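Conserved hypothetical protein MTH1747 (PDB 1I36) is of unknown function but binds NADP and resembles 3-hydroxyacid dehydrogenases in structure, which is consistent with an NADP-dependent oxidoreductase. Local coordinates at residues A[213-227]-A[238-250]. The protein carries 1 engineered substitution. Residues are numbered along the deposited sequence; the frame is centred on the assembly and turned at random.
Sequences CIHARRRYEEMKEVQ and MPTCIIRIFDKLK
M223 packs as a knob into a hole formed by P239, I242, I243 and F246. A bend at chi2 (-56°) brings its SD to 3.9 Å from I242 CG2, and another at chi3 turns CE to P239 CB. R219 lays its CB over one face of the F246 ring in a CH-pi contact, 4.0 Å from the centroid. Y220 has CG anti to the backbone N (chi1 177°), which sets the ring beside helix 238-249, crossing I243 obliquely. There CE1 of Y220 sits 3.5 Å from I243 CG2, and the ring runs beside the D247 carboxylate. Replacing Y220 with an alanine would probably open a gap beside I243 and leave the D247 side chain without its neighbour. At one end A216 CB presses on L249, 3.6 Å from its CB. At the other, a water donates to Q227 OE1 and accepts from T240 OG1, both at 2.8 Å. In the DUF1932 region (6PGD_C clan), helices 216-227 and 238-249 pair antiparallel: their axes come within 8.4 Å, with 157° between their N-to-C directions. Helix 154-182 packs against M223, V226, I245 and L249, while a C241 disulfide links helix 238-249 to its copy in the second subunit.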
ATOM      1  N   CYS A 213      -8.227 -13.575  -1.142  1.00 45.92           N
ATOM      2  CA  CYS A 213      -9.202 -14.256  -1.986  1.00 47.69           C
ATOM      3  C   CYS A 213      -9.854 -15.418  -1.232  1.00 45.35           C
ATOM      4  O   CYS A 213     -11.070 -15.601  -1.286  1.00 45.69           O
ATOM      5  CB  CYS A 213      -8.528 -14.719  -3.276  1.00 50.71           C
ATOM      6  SG  CYS A 213      -7.750 -13.319  -4.140  1.00 57.54           S
ATOM      7  N   ILE A 214      -9.041 -16.160  -0.484  1.00 44.39           N
ATOM      8  CA  ILE A 214      -9.505 -17.297   0.307  1.00 44.70           C
ATOM      9  C   ILE A 214     -10.552 -16.823   1.325  1.00 45.37           C
ATOM     10  O   ILE A 214     -11.653 -17.380   1.410  1.00 46.43           O
ATOM     11  CB  ILE A 214      -8.301 -17.972   1.043  1.00 45.71           C
ATOM     12  CG1 ILE A 214      -7.381 -18.671   0.027  1.00 45.84           C
ATOM     13  CG2 ILE A 214      -8.789 -18.960   2.105  1.00 46.51           C
ATOM     14  CD1 ILE A 214      -6.010 -19.095   0.581  1.00 45.38           C
ATOM     15  N   HIS A 215     -10.242 -15.731   2.017  1.00 43.83           N
ATOM     16  CA  HIS A 215     -11.128 -15.174   3.035  1.00 42.73           C
ATOM     17  C   HIS A 215     -11.880 -13.943   2.574  1.00 40.59           C
ATOM     18  O   HIS A 215     -12.187 -13.056   3.381  1.00 40.43           O
ATOM     19  CB  HIS A 215     -10.320 -14.824   4.281  1.00 44.26           C
ATOM     20  CG  HIS A 215      -9.570 -15.983   4.863  1.00 47.01           C
ATOM     21  ND1 HIS A 215     -10.202 -17.085   5.401  1.00 47.46           N
ATOM     22  CD2 HIS A 215      -8.242 -16.185   5.044  1.00 48.71           C
ATOM     23  CE1 HIS A 215      -9.298 -17.912   5.897  1.00 47.73           C
ATOM     24  NE2 HIS A 215      -8.101 -17.390   5.694  1.00 49.26           N
ATOM     25  N   ALA A 216     -12.236 -13.911   1.295  1.00 39.38           N
ATOM     26  CA  ALA A 216     -12.937 -12.763   0.723  1.00 38.42           C
ATOM     27  C   ALA A 216     -14.258 -12.397   1.401  1.00 40.08           C
ATOM     28  O   ALA A 216     -14.579 -11.211   1.562  1.00 37.61           O
ATOM     29  CB  ALA A 216     -13.156 -12.975  -0.757  1.00 39.12           C
ATOM     30  N   ARG A 217     -15.024 -13.410   1.789  1.00 41.77           N
ATOM     31  CA  ARG A 217     -16.311 -13.168   2.432  1.00 42.15           C
ATOM     32  C   ARG A 217     -16.139 -12.461   3.774  1.00 39.69           C
ATOM     33  O   ARG A 217     -16.828 -11.474   4.052  1.00 39.37           O
ATOM     34  CB  ARG A 217     -17.074 -14.478   2.606  1.00 46.96           C
ATOM     35  CG  ARG A 217     -18.454 -14.311   3.240  1.00 52.89           C
ATOM     36  CD  ARG A 217     -19.354 -15.515   2.967  1.00 58.91           C
ATOM     37  NE  ARG A 217     -19.852 -15.529   1.589  1.00 62.93           N
ATOM     38  CZ  ARG A 217     -19.238 -16.117   0.564  1.00 64.15           C
ATOM     39  NH1 ARG A 217     -18.087 -16.758   0.748  1.00 64.09           N
ATOM     40  NH2 ARG A 217     -19.762 -16.031  -0.655  1.00 64.11           N
ATOM     41  N   ARG A 218     -15.214 -12.962   4.588  1.00 39.15           N
ATOM     42  CA  ARG A 218     -14.933 -12.369   5.891  1.00 40.31           C
ATOM     43  C   ARG A 218     -14.335 -10.968   5.715  1.00 38.39           C
ATOM     44  O   ARG A 218     -14.699 -10.046   6.441  1.00 35.62           O
ATOM     45  CB  ARG A 218     -13.994 -13.261   6.711  1.00 44.75           C
ATOM     46  CG  ARG A 218     -13.610 -12.690   8.102  1.00 50.11           C
ATOM     47  CD  ARG A 218     -14.830 -12.487   9.035  1.00 55.77           C
ATOM     48  NE  ARG A 218     -14.513 -11.662  10.217  1.00 60.32           N
ATOM     49  CZ  ARG A 218     -15.271 -10.658  10.667  1.00 62.86           C
ATOM     50  NH1 ARG A 218     -16.404 -10.338  10.048  1.00 63.80           N
ATOM     51  NH2 ARG A 218     -14.884  -9.947  11.724  1.00 63.78           N
ATOM     52  N   ARG A 219     -13.447 -10.815   4.728  1.00 35.22           N
ATOM     53  CA  ARG A 219     -12.814  -9.531   4.450  1.00 33.83           C
ATOM     54  C   ARG A 219     -13.838  -8.459   4.094  1.00 29.98           C
ATOM     55  O   ARG A 219     -13.670  -7.288   4.439  1.00 28.62           O
ATOM     56  CB  ARG A 219     -11.810  -9.652   3.292  1.00 37.00           C
ATOM     57  CG  ARG A 219     -10.540 -10.422   3.614  1.00 41.10           C
ATOM     58  CD  ARG A 219      -9.669  -9.705   4.643  1.00 43.55           C
ATOM     59  NE  ARG A 219      -8.296 -10.179   4.550  1.00 46.14           N
ATOM     60  CZ  ARG A 219      -7.849 -11.315   5.072  1.00 48.26           C
ATOM     61  NH1 ARG A 219      -8.669 -12.105   5.761  1.00 49.41           N
ATOM     62  NH2 ARG A 219      -6.600 -11.702   4.828  1.00 49.80           N
ATOM     63  N   TYR A 220     -14.869  -8.859   3.360  1.00 27.33           N
ATOM     64  CA  TYR A 220     -15.920  -7.941   2.948  1.00 29.59           C
ATOM     65  C   TYR A 220     -16.681  -7.414   4.167  1.00 28.77           C
ATOM     66  O   TYR A 220     -16.939  -6.204   4.267  1.00 26.99           O
ATOM     67  CB  TYR A 220     -16.882  -8.628   1.989  1.00 32.56           C
ATOM     68  CG  TYR A 220     -18.028  -7.754   1.597  1.00 36.25           C
ATOM     69  CD1 TYR A 220     -17.851  -6.722   0.683  1.00 37.62           C
ATOM     70  CD2 TYR A 220     -19.301  -7.952   2.138  1.00 39.31           C
ATOM     71  CE1 TYR A 220     -18.899  -5.906   0.305  1.00 40.89           C
ATOM     72  CE2 TYR A 220     -20.369  -7.137   1.766  1.00 42.42           C
ATOM     73  CZ  TYR A 220     -20.158  -6.115   0.846  1.00 43.17           C
ATOM     74  OH  TYR A 220     -21.200  -5.299   0.459  1.00 45.36           O
ATOM     75  N   GLU A 221     -17.018  -8.328   5.081  1.00 30.17           N
ATOM     76  CA  GLU A 221     -17.732  -7.994   6.316  1.00 33.38           C
ATOM     77  C   GLU A 221     -16.818  -7.099   7.159  1.00 30.24           C
ATOM     78  O   GLU A 221     -17.261  -6.117   7.738  1.00 29.65           O
ATOM     79  CB  GLU A 221     -18.061  -9.254   7.139  1.00 37.97           C
ATOM     80  CG  GLU A 221     -18.938 -10.336   6.473  1.00 44.76           C
ATOM     81  CD  GLU A 221     -20.274  -9.829   5.975  1.00 49.67           C
ATOM     82  OE1 GLU A 221     -20.960  -9.077   6.709  1.00 52.93           O
ATOM     83  OE2 GLU A 221     -20.644 -10.198   4.834  1.00 53.35           O
ATOM     84  N   GLU A 222     -15.544  -7.469   7.238  1.00 26.81           N
ATOM     85  CA  GLU A 222     -14.566  -6.708   7.997  1.00 27.65           C
ATOM     86  C   GLU A 222     -14.420  -5.288   7.476  1.00 27.55           C
ATOM     87  O   GLU A 222     -14.270  -4.356   8.267  1.00 27.29           O
ATOM     88  CB  GLU A 222     -13.213  -7.396   7.994  1.00 28.82           C
ATOM     89  CG  GLU A 222     -13.070  -8.574   8.947  1.00 32.94           C
ATOM     90  CD  GLU A 222     -11.741  -9.316   8.759  1.00 36.90           C
ATOM     91  OE1 GLU A 222     -11.213  -9.316   7.630  1.00 38.30           O
ATOM     92  OE2 GLU A 222     -11.222  -9.909   9.720  1.00 39.66           O
ATOM     93  N   MET A 223     -14.489  -5.112   6.156  1.00 24.99           N
ATOM     94  CA  MET A 223     -14.367  -3.778   5.570  1.00 24.32           C
ATOM     95  C   MET A 223     -15.582  -2.912   5.853  1.00 24.69           C
ATOM     96  O   MET A 223     -15.447  -1.705   5.971  1.00 22.42           O
ATOM     97  CB  MET A 223     -14.114  -3.826   4.062  1.00 23.86           C
ATOM     98  CG  MET A 223     -12.653  -3.924   3.681  1.00 26.21           C
ATOM     99  SD  MET A 223     -11.591  -2.605   4.337  1.00 25.36           S
ATOM    100  CE  MET A 223     -12.457  -1.258   3.977  1.00 16.29           C
ATOM    101  N   LYS A 224     -16.769  -3.517   5.951  1.00 27.37           N
ATOM    102  CA  LYS A 224     -17.971  -2.744   6.271  1.00 28.11           C
ATOM    103  C   LYS A 224     -17.772  -2.142   7.660  1.00 25.80           C
ATOM    104  O   LYS A 224     -18.095  -0.981   7.882  1.00 26.70           O
ATOM    105  CB  LYS A 224     -19.227  -3.622   6.247  1.00 34.87           C
ATOM    106  CG  LYS A 224     -19.524  -4.226   4.863  1.00 42.88           C
ATOM    107  CD  LYS A 224     -20.955  -4.768   4.713  1.00 46.97           C
ATOM    108  CE  LYS A 224     -21.268  -5.887   5.709  1.00 50.08           C
ATOM    109  NZ  LYS A 224     -22.594  -6.548   5.440  1.00 50.66           N
ATOM    110  N   GLU A 225     -17.177  -2.912   8.573  1.00 25.43           N
ATOM    111  CA  GLU A 225     -16.920  -2.429   9.937  1.00 27.14           C
ATOM    112  C   GLU A 225     -15.886  -1.323   9.905  1.00 25.51           C
ATOM    113  O   GLU A 225     -16.027  -0.326  10.602  1.00 25.81           O
ATOM    114  CB  GLU A 225     -16.394  -3.552  10.839  1.00 28.69           C
ATOM    115  CG  GLU A 225     -17.322  -4.732  10.972  1.00 37.11           C
ATOM    116  CD  GLU A 225     -16.705  -5.916  11.743  1.00 42.17           C
ATOM    117  OE1 GLU A 225     -15.493  -5.892  12.096  1.00 41.93           O
ATOM    118  OE2 GLU A 225     -17.461  -6.885  11.988  1.00 46.93           O
ATOM    119  N   VAL A 226     -14.800  -1.533   9.155  1.00 22.91           N
ATOM    120  CA  VAL A 226     -13.754  -0.519   9.036  1.00 22.75           C
ATOM    121  C   VAL A 226     -14.361   0.783   8.527  1.00 21.49           C
ATOM    122  O   VAL A 226     -14.033   1.857   9.012  1.00 22.63           O
ATOM    123  CB  VAL A 226     -12.605  -0.964   8.058  1.00 23.23           C
ATOM    124  CG1 VAL A 226     -11.797   0.246   7.576  1.00 23.38           C
ATOM    125  CG2 VAL A 226     -11.695  -1.959   8.741  1.00 19.97           C
ATOM    126  N   GLN A 227     -15.222   0.682   7.523  1.00 18.87           N
ATOM    127  CA  GLN A 227     -15.851   1.858   6.972  1.00 20.62           C
ATOM    128  C   GLN A 227     -16.626   2.582   8.087  1.00 20.92           C
ATOM    129  O   GLN A 227     -16.497   3.791   8.245  1.00 16.77           O
ATOM    130  CB  GLN A 227     -16.788   1.431   5.832  1.00 26.91           C
ATOM    131  CG  GLN A 227     -17.876   2.442   5.421  1.00 34.18           C
ATOM    132  CD  GLN A 227     -17.335   3.741   4.863  1.00 40.21           C
ATOM    133  OE1 GLN A 227     -16.486   3.741   3.983  1.00 43.71           O
ATOM    134  NE2 GLN A 227     -17.858   4.867   5.357  1.00 42.91           N
ATOM    135  N   MET A 238     -11.852   6.030   0.518  1.00 20.36           N
ATOM    136  CA  MET A 238     -11.321   4.760   0.025  1.00 19.27           C
ATOM    137  C   MET A 238     -12.095   3.460   0.316  1.00 21.47           C
ATOM    138  O   MET A 238     -12.188   2.585  -0.551  1.00 20.03           O
ATOM    139  CB  MET A 238      -9.844   4.614   0.442  1.00 19.43           C
ATOM    140  CG  MET A 238      -8.908   5.713  -0.064  1.00 27.03           C
ATOM    141  SD  MET A 238      -8.663   5.630  -1.874  1.00 27.10           S
ATOM    142  CE  MET A 238      -7.546   4.266  -1.985  1.00 26.59           C
ATOM    143  N   PRO A 239     -12.709   3.321   1.515  1.00 22.35           N
ATOM    144  CA  PRO A 239     -13.437   2.067   1.775  1.00 20.50           C
ATOM    145  C   PRO A 239     -14.537   1.696   0.749  1.00 23.56           C
ATOM    146  O   PRO A 239     -14.792   0.515   0.528  1.00 24.20           O
ATOM    147  CB  PRO A 239     -14.031   2.300   3.170  1.00 21.66           C
ATOM    148  CG  PRO A 239     -13.044   3.253   3.813  1.00 21.04           C
ATOM    149  CD  PRO A 239     -12.782   4.223   2.687  1.00 20.75           C
ATOM    150  N   THR A 240     -15.189   2.691   0.151  1.00 25.28           N
ATOM    151  CA  THR A 240     -16.240   2.443  -0.855  1.00 30.15           C
ATOM    152  C   THR A 240     -15.692   1.591  -2.019  1.00 27.92           C
ATOM    153  O   THR A 240     -16.289   0.591  -2.406  1.00 27.18           O
ATOM    154  CB  THR A 240     -16.772   3.763  -1.459  1.00 31.36           C
ATOM    155  OG1 THR A 240     -17.453   4.514  -0.449  1.00 36.76           O
ATOM    156  CG2 THR A 240     -17.740   3.496  -2.586  1.00 33.91           C
ATOM    157  N   CYS A 241     -14.561   2.005  -2.582  1.00 29.16           N
ATOM    158  CA  CYS A 241     -13.957   1.268  -3.695  1.00 26.74           C
ATOM    159  C   CYS A 241     -13.375  -0.051  -3.221  1.00 24.79           C
ATOM    160  O   CYS A 241     -13.554  -1.087  -3.873  1.00 25.66           O
ATOM    161  CB  CYS A 241     -12.889   2.125  -4.374  1.00 28.16           C
ATOM    162  SG  CYS A 241     -13.553   3.635  -5.176  1.00 32.53           S
ATOM    163  N   ILE A 242     -12.714  -0.035  -2.059  1.00 23.55           N
ATOM    164  CA  ILE A 242     -12.122  -1.251  -1.509  1.00 21.99           C
ATOM    165  C   ILE A 242     -13.208  -2.306  -1.293  1.00 23.72           C
ATOM    166  O   ILE A 242     -13.002  -3.481  -1.599  1.00 22.63           O
ATOM    167  CB  ILE A 242     -11.346  -0.970  -0.188  1.00 23.31           C
ATOM    168  CG1 ILE A 242     -10.105  -0.108  -0.464  1.00 21.98           C
ATOM    169  CG2 ILE A 242     -10.893  -2.268   0.470  1.00 21.78           C
ATOM    170  CD1 ILE A 242      -9.507   0.506   0.819  1.00 23.91           C
ATOM    171  N   ILE A 243     -14.361  -1.876  -0.779  1.00 26.93           N
ATOM    172  CA  ILE A 243     -15.502  -2.774  -0.536  1.00 31.68           C
ATOM    173  C   ILE A 243     -15.970  -3.374  -1.875  1.00 30.42           C
ATOM    174  O   ILE A 243     -16.248  -4.566  -1.960  1.00 32.27           O
ATOM    175  CB  ILE A 243     -16.674  -2.025   0.190  1.00 32.93           C
ATOM    176  CG1 ILE A 243     -16.579  -2.199   1.714  1.00 36.15           C
ATOM    177  CG2 ILE A 243     -18.033  -2.540  -0.262  1.00 40.33           C
ATOM    178  CD1 ILE A 243     -17.671  -1.416   2.478  1.00 34.36           C
ATOM    179  N   ARG A 244     -16.013  -2.556  -2.920  1.00 32.72           N
ATOM    180  CA  ARG A 244     -16.412  -3.051  -4.238  1.00 35.11           C
ATOM    181  C   ARG A 244     -15.483  -4.177  -4.728  1.00 34.22           C
ATOM    182  O   ARG A 244     -15.958  -5.153  -5.319  1.00 33.97           O
ATOM    183  CB  ARG A 244     -16.472  -1.916  -5.251  1.00 38.65           C
ATOM    184  CG  ARG A 244     -17.540  -0.875  -4.940  1.00 43.79           C
ATOM    185  CD  ARG A 244     -17.791   0.031  -6.126  1.00 46.28           C
ATOM    186  NE  ARG A 244     -18.208  -0.784  -7.259  1.00 51.55           N
ATOM    187  CZ  ARG A 244     -18.015  -0.482  -8.541  1.00 52.73           C
ATOM    188  NH1 ARG A 244     -17.413   0.653  -8.890  1.00 49.93           N
ATOM    189  NH2 ARG A 244     -18.350  -1.373  -9.471  1.00 52.75           N
ATOM    190  N   ILE A 245     -14.178  -4.076  -4.442  1.00 31.60           N
ATOM    191  CA  ILE A 245     -13.226  -5.118  -4.845  1.00 31.51           C
ATOM    192  C   ILE A 245     -13.505  -6.401  -4.052  1.00 33.17           C
ATOM    193  O   ILE A 245     -13.554  -7.502  -4.621  1.00 31.46           O
ATOM    194  CB  ILE A 245     -11.736  -4.701  -4.604  1.00 30.92           C
ATOM    195  CG1 ILE A 245     -11.315  -3.564  -5.548  1.00 31.98           C
ATOM    196  CG2 ILE A 245     -10.817  -5.901  -4.744  1.00 29.03           C
ATOM    197  CD1 ILE A 245     -11.226  -3.948  -7.005  1.00 33.20           C
ATOM    198  N   PHE A 246     -13.653  -6.280  -2.736  1.00 34.75           N
ATOM    199  CA  PHE A 246     -13.916  -7.470  -1.934  1.00 37.55           C
ATOM    200  C   PHE A 246     -15.257  -8.104  -2.283  1.00 40.99           C
ATOM    201  O   PHE A 246     -15.419  -9.323  -2.176  1.00 41.06           O
ATOM    202  CB  PHE A 246     -13.767  -7.182  -0.448  1.00 38.42           C
ATOM    203  CG  PHE A 246     -12.336  -7.172   0.001  1.00 37.82           C
ATOM    204  CD1 PHE A 246     -11.736  -6.006   0.443  1.00 38.32           C
ATOM    205  CD2 PHE A 246     -11.559  -8.330  -0.098  1.00 40.97           C
ATOM    206  CE1 PHE A 246     -10.379  -5.979   0.779  1.00 35.46           C
ATOM    207  CE2 PHE A 246     -10.206  -8.315   0.232  1.00 39.73           C
ATOM    208  CZ  PHE A 246      -9.619  -7.122   0.672  1.00 39.20           C
ATOM    209  N   ASP A 247     -16.175  -7.279  -2.774  1.00 43.36           N
ATOM    210  CA  ASP A 247     -17.488  -7.730  -3.214  1.00 50.11           C
ATOM    211  C   ASP A 247     -17.232  -8.711  -4.384  1.00 52.19           C
ATOM    212  O   ASP A 247     -17.783  -9.810  -4.421  1.00 53.65           O
ATOM    213  CB  ASP A 247     -18.307  -6.512  -3.674  1.00 52.97           C
ATOM    214  CG  ASP A 247     -19.787  -6.815  -3.850  1.00 57.10           C
ATOM    215  OD1 ASP A 247     -20.357  -7.546  -3.012  1.00 59.56           O
ATOM    216  OD2 ASP A 247     -20.393  -6.299  -4.819  1.00 58.53           O
ATOM    217  N   LYS A 248     -16.319  -8.343  -5.281  1.00 53.69           N
ATOM    218  CA  LYS A 248     -15.961  -9.184  -6.419  1.00 54.79           C
ATOM    219  C   LYS A 248     -15.244 -10.463  -6.001  1.00 56.40           C
ATOM    220  O   LYS A 248     -15.567 -11.544  -6.482  1.00 58.28           O
ATOM    221  CB  LYS A 248     -15.037  -8.436  -7.374  1.00 53.35           C
ATOM    222  CG  LYS A 248     -15.648  -7.281  -8.102  1.00 52.55           C
ATOM    223  CD  LYS A 248     -14.613  -6.689  -9.044  1.00 51.16           C
ATOM    224  CE  LYS A 248     -15.224  -5.631  -9.908  1.00 51.22           C
ATOM    225  NZ  LYS A 248     -14.241  -5.131 -10.887  1.00 51.20           N
ATOM    226  N   LEU A 249     -14.240 -10.327  -5.141  1.00 56.66           N
ATOM    227  CA  LEU A 249     -13.449 -11.466  -4.674  1.00 57.87           C
ATOM    228  C   LEU A 249     -14.215 -12.675  -4.112  1.00 59.35           C
ATOM    229  O   LEU A 249     -13.649 -13.769  -4.009  1.00 59.58           O
ATOM    230  CB  LEU A 249     -12.400 -11.004  -3.653  1.00 57.02           C
ATOM    231  CG  LEU A 249     -11.265 -10.079  -4.109  1.00 55.46           C
ATOM    232  CD1 LEU A 249     -10.293  -9.840  -2.964  1.00 55.49           C
ATOM    233  CD2 LEU A 249     -10.535 -10.702  -5.259  1.00 54.89           C
ATOM    234  N   LYS A 250     -15.481 -12.482  -3.741  1.00 61.04           N
ATOM    235  CA  LYS A 250     -16.296 -13.565  -3.183  1.00 63.66           C
ATOM    236  C   LYS A 250     -16.635 -14.653  -4.207  1.00 64.98           C
ATOM    237  O   LYS A 250     -17.461 -14.450  -5.099  1.00 67.27           O
ATOM    238  CB  LYS A 250     -17.581 -13.005  -2.570  1.00 63.82           C
ATOM    239  CG  LYS A 250     -17.370 -12.227  -1.283  1.00 64.83           C
ATOM    240  CD  LYS A 250     -18.083 -10.883  -1.327  1.00 66.16           C
ATOM    241  CE  LYS A 250     -19.592 -11.022  -1.291  1.00 67.00           C
ATOM    242  NZ  LYS A 250     -20.077 -11.373   0.074  1.00 67.59           N
TER
HETATM  243  O   HOH W   1     -15.841   5.284   1.729  1.00 32.34           O